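Local coordinates for hypothetical protein APC35681 (Geobacillus stearothermophilus, PDB 1RFZ) that is of unknown function but belongs to the phosphatidylglycerophosphatase A family and may therefore share its activity on phosphatidylglycerophosphate, at residues Y35-K40 with Y119-K124. Residues are numbered along the deposited sequence; the frame is centred on the assembly and turned at random.
Sequences YYLQSK and YGYIDK
Tyr-121 and Ile-122 reach from helix 115-125 to Leu-37 and Tyr-36 on helix 27-38. Both branches of Leu-37 meet Ile-122: CD1 lies 3.6 Å from Ile-122 CD1, and CD2 lies 3.6 Å from Ile-122 CG2. Leu-37 CD2 also lies at the edge of the Tyr-121 ring, 4.0 Å from Tyr-121 CD1, and at the edge of the Tyr-36 ring. This methyl is thus shared by both aromatic rings and the isoleucine. Ile-122 CG2 touches Tyr-36 CE1 as well, 3.7 Å away.

The first torsion of Tyr-121 sets CG opposite the backbone N (chi1 -179°), and this brings the CD1-CE1 edge to Leu-37 and Tyr-36. The two tyrosine side chains run roughly perpendicular to each other. Tyr-121 CE1 comes to the edge of the Tyr-36 ring, 3.7 Å from Tyr-36 CE1. Their hydroxyls are neighbours, with Tyr-36 OH 3.6 Å from Tyr-121 OH. No hydrogen bond crosses between the segments, and the contact is mainly apolar packing.

Tyr-121 extends the packing into the assembly. It packs on Tyr-121 of the second subunit and makes a cation-pi contact with Lys-124 of that subunit. Within the chain, Pro-127 touches both Tyr-36 and Ile-122. The cluster joins the C-terminal part of helix 27-38 to helix 115-125 in this all-helical fold, and Ile-122 also packs on Ala-153 of helix 145-163.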
# COMPACT_ATOMS: atom_id res chain seq x y z
N TYR A 35 20.48 -14.47 0.17
CA TYR A 35 20.99 -15.61 0.95
C TYR A 35 20.95 -15.21 2.44
O TYR A 35 20.62 -16.02 3.30
CB TYR A 35 22.43 -15.94 0.53
CG TYR A 35 22.88 -17.36 0.86
CD1 TYR A 35 22.49 -18.44 0.05
CD2 TYR A 35 23.69 -17.62 1.97
CE1 TYR A 35 22.91 -19.75 0.35
CE2 TYR A 35 24.12 -18.93 2.27
CZ TYR A 35 23.72 -19.99 1.46
OH TYR A 35 24.11 -21.28 1.74
N TYR A 36 21.29 -13.95 2.73
CA TYR A 36 21.29 -13.43 4.09
C TYR A 36 19.91 -13.56 4.74
O TYR A 36 19.81 -13.84 5.94
CB TYR A 36 21.74 -11.96 4.06
CG TYR A 36 21.55 -11.16 5.34
CD1 TYR A 36 20.28 -10.76 5.78
CD2 TYR A 36 22.65 -10.75 6.09
CE1 TYR A 36 20.12 -9.96 6.92
CE2 TYR A 36 22.51 -9.95 7.24
CZ TYR A 36 21.24 -9.56 7.66
OH TYR A 36 21.09 -8.78 8.80
N LEU A 37 18.85 -13.35 3.96
CA LEU A 37 17.49 -13.44 4.47
C LEU A 37 16.92 -14.86 4.46
O LEU A 37 16.27 -15.29 5.41
CB LEU A 37 16.55 -12.53 3.67
CG LEU A 37 16.84 -11.03 3.65
CD1 LEU A 37 15.96 -10.35 2.60
CD2 LEU A 37 16.61 -10.43 5.02
N GLN A 38 17.16 -15.59 3.37
CA GLN A 38 16.61 -16.93 3.25
C GLN A 38 17.52 -18.09 3.67
O GLN A 38 17.08 -19.25 3.73
CB GLN A 38 16.13 -17.15 1.81
CG GLN A 38 14.78 -16.51 1.50
CD GLN A 38 13.61 -17.32 2.03
OE1 GLN A 38 13.46 -18.50 1.71
NE2 GLN A 38 12.76 -16.69 2.84
N SER A 39 18.78 -17.78 3.98
CA SER A 39 19.72 -18.81 4.39
C SER A 39 19.18 -19.60 5.58
O SER A 39 18.90 -20.79 5.47
CB SER A 39 21.06 -18.18 4.76
OG SER A 39 22.12 -19.11 4.59
N LYS A 40 19.03 -18.92 6.71
CA LYS A 40 18.53 -19.56 7.93
C LYS A 40 17.46 -20.60 7.64
O LYS A 40 17.58 -21.76 8.05
CB LYS A 40 17.96 -18.50 8.88
CG LYS A 40 18.99 -17.51 9.42
CD LYS A 40 18.32 -16.32 10.11
CE LYS A 40 19.35 -15.27 10.51
NZ LYS A 40 18.70 -13.96 10.84
N TYR A 119 11.94 -6.43 4.28
CA TYR A 119 12.36 -5.19 3.68
C TYR A 119 12.89 -4.18 4.69
O TYR A 119 14.04 -3.74 4.61
CB TYR A 119 11.22 -4.53 2.92
CG TYR A 119 11.61 -3.13 2.54
CD1 TYR A 119 11.03 -2.02 3.16
CD2 TYR A 119 12.63 -2.91 1.61
CE1 TYR A 119 11.47 -0.73 2.88
CE2 TYR A 119 13.07 -1.64 1.32
CZ TYR A 119 12.50 -0.56 1.95
OH TYR A 119 12.95 0.69 1.63
N GLY A 120 12.03 -3.81 5.63
CA GLY A 120 12.43 -2.86 6.65
C GLY A 120 13.60 -3.42 7.43
O GLY A 120 14.48 -2.67 7.86
N TYR A 121 13.61 -4.74 7.59
CA TYR A 121 14.68 -5.40 8.32
C TYR A 121 16.07 -5.15 7.73
O TYR A 121 16.98 -4.71 8.44
CB TYR A 121 14.43 -6.90 8.40
CG TYR A 121 15.50 -7.61 9.17
CD1 TYR A 121 16.28 -8.59 8.57
CD2 TYR A 121 15.75 -7.27 10.50
CE1 TYR A 121 17.30 -9.23 9.27
CE2 TYR A 121 16.76 -7.90 11.22
CZ TYR A 121 17.54 -8.89 10.59
OH TYR A 121 18.55 -9.52 11.27
N ILE A 122 16.28 -5.45 6.44
CA ILE A 122 17.59 -5.20 5.88
C ILE A 122 17.81 -3.73 5.58
O ILE A 122 18.92 -3.32 5.25
CB ILE A 122 17.89 -6.01 4.59
CG1 ILE A 122 16.66 -6.12 3.71
CG2 ILE A 122 18.45 -7.36 4.94
CD1 ILE A 122 16.92 -6.89 2.40
N ASP A 123 16.76 -2.92 5.68
CA ASP A 123 16.95 -1.50 5.42
C ASP A 123 17.59 -0.89 6.65
O ASP A 123 18.24 0.14 6.58
CB ASP A 123 15.61 -0.83 5.09
CG ASP A 123 15.80 0.57 4.52
OD1 ASP A 123 16.71 0.75 3.67
OD2 ASP A 123 15.03 1.47 4.90
N LYS A 124 17.42 -1.56 7.79
CA LYS A 124 18.03 -1.09 9.03
C LYS A 124 19.41 -1.72 9.23
O LYS A 124 20.38 -1.02 9.45
CB LYS A 124 17.13 -1.42 10.23
CG LYS A 124 16.45 -0.21 10.85
CD LYS A 124 17.06 0.10 12.20
CE LYS A 124 16.61 1.46 12.74
NZ LYS A 124 17.20 2.61 11.96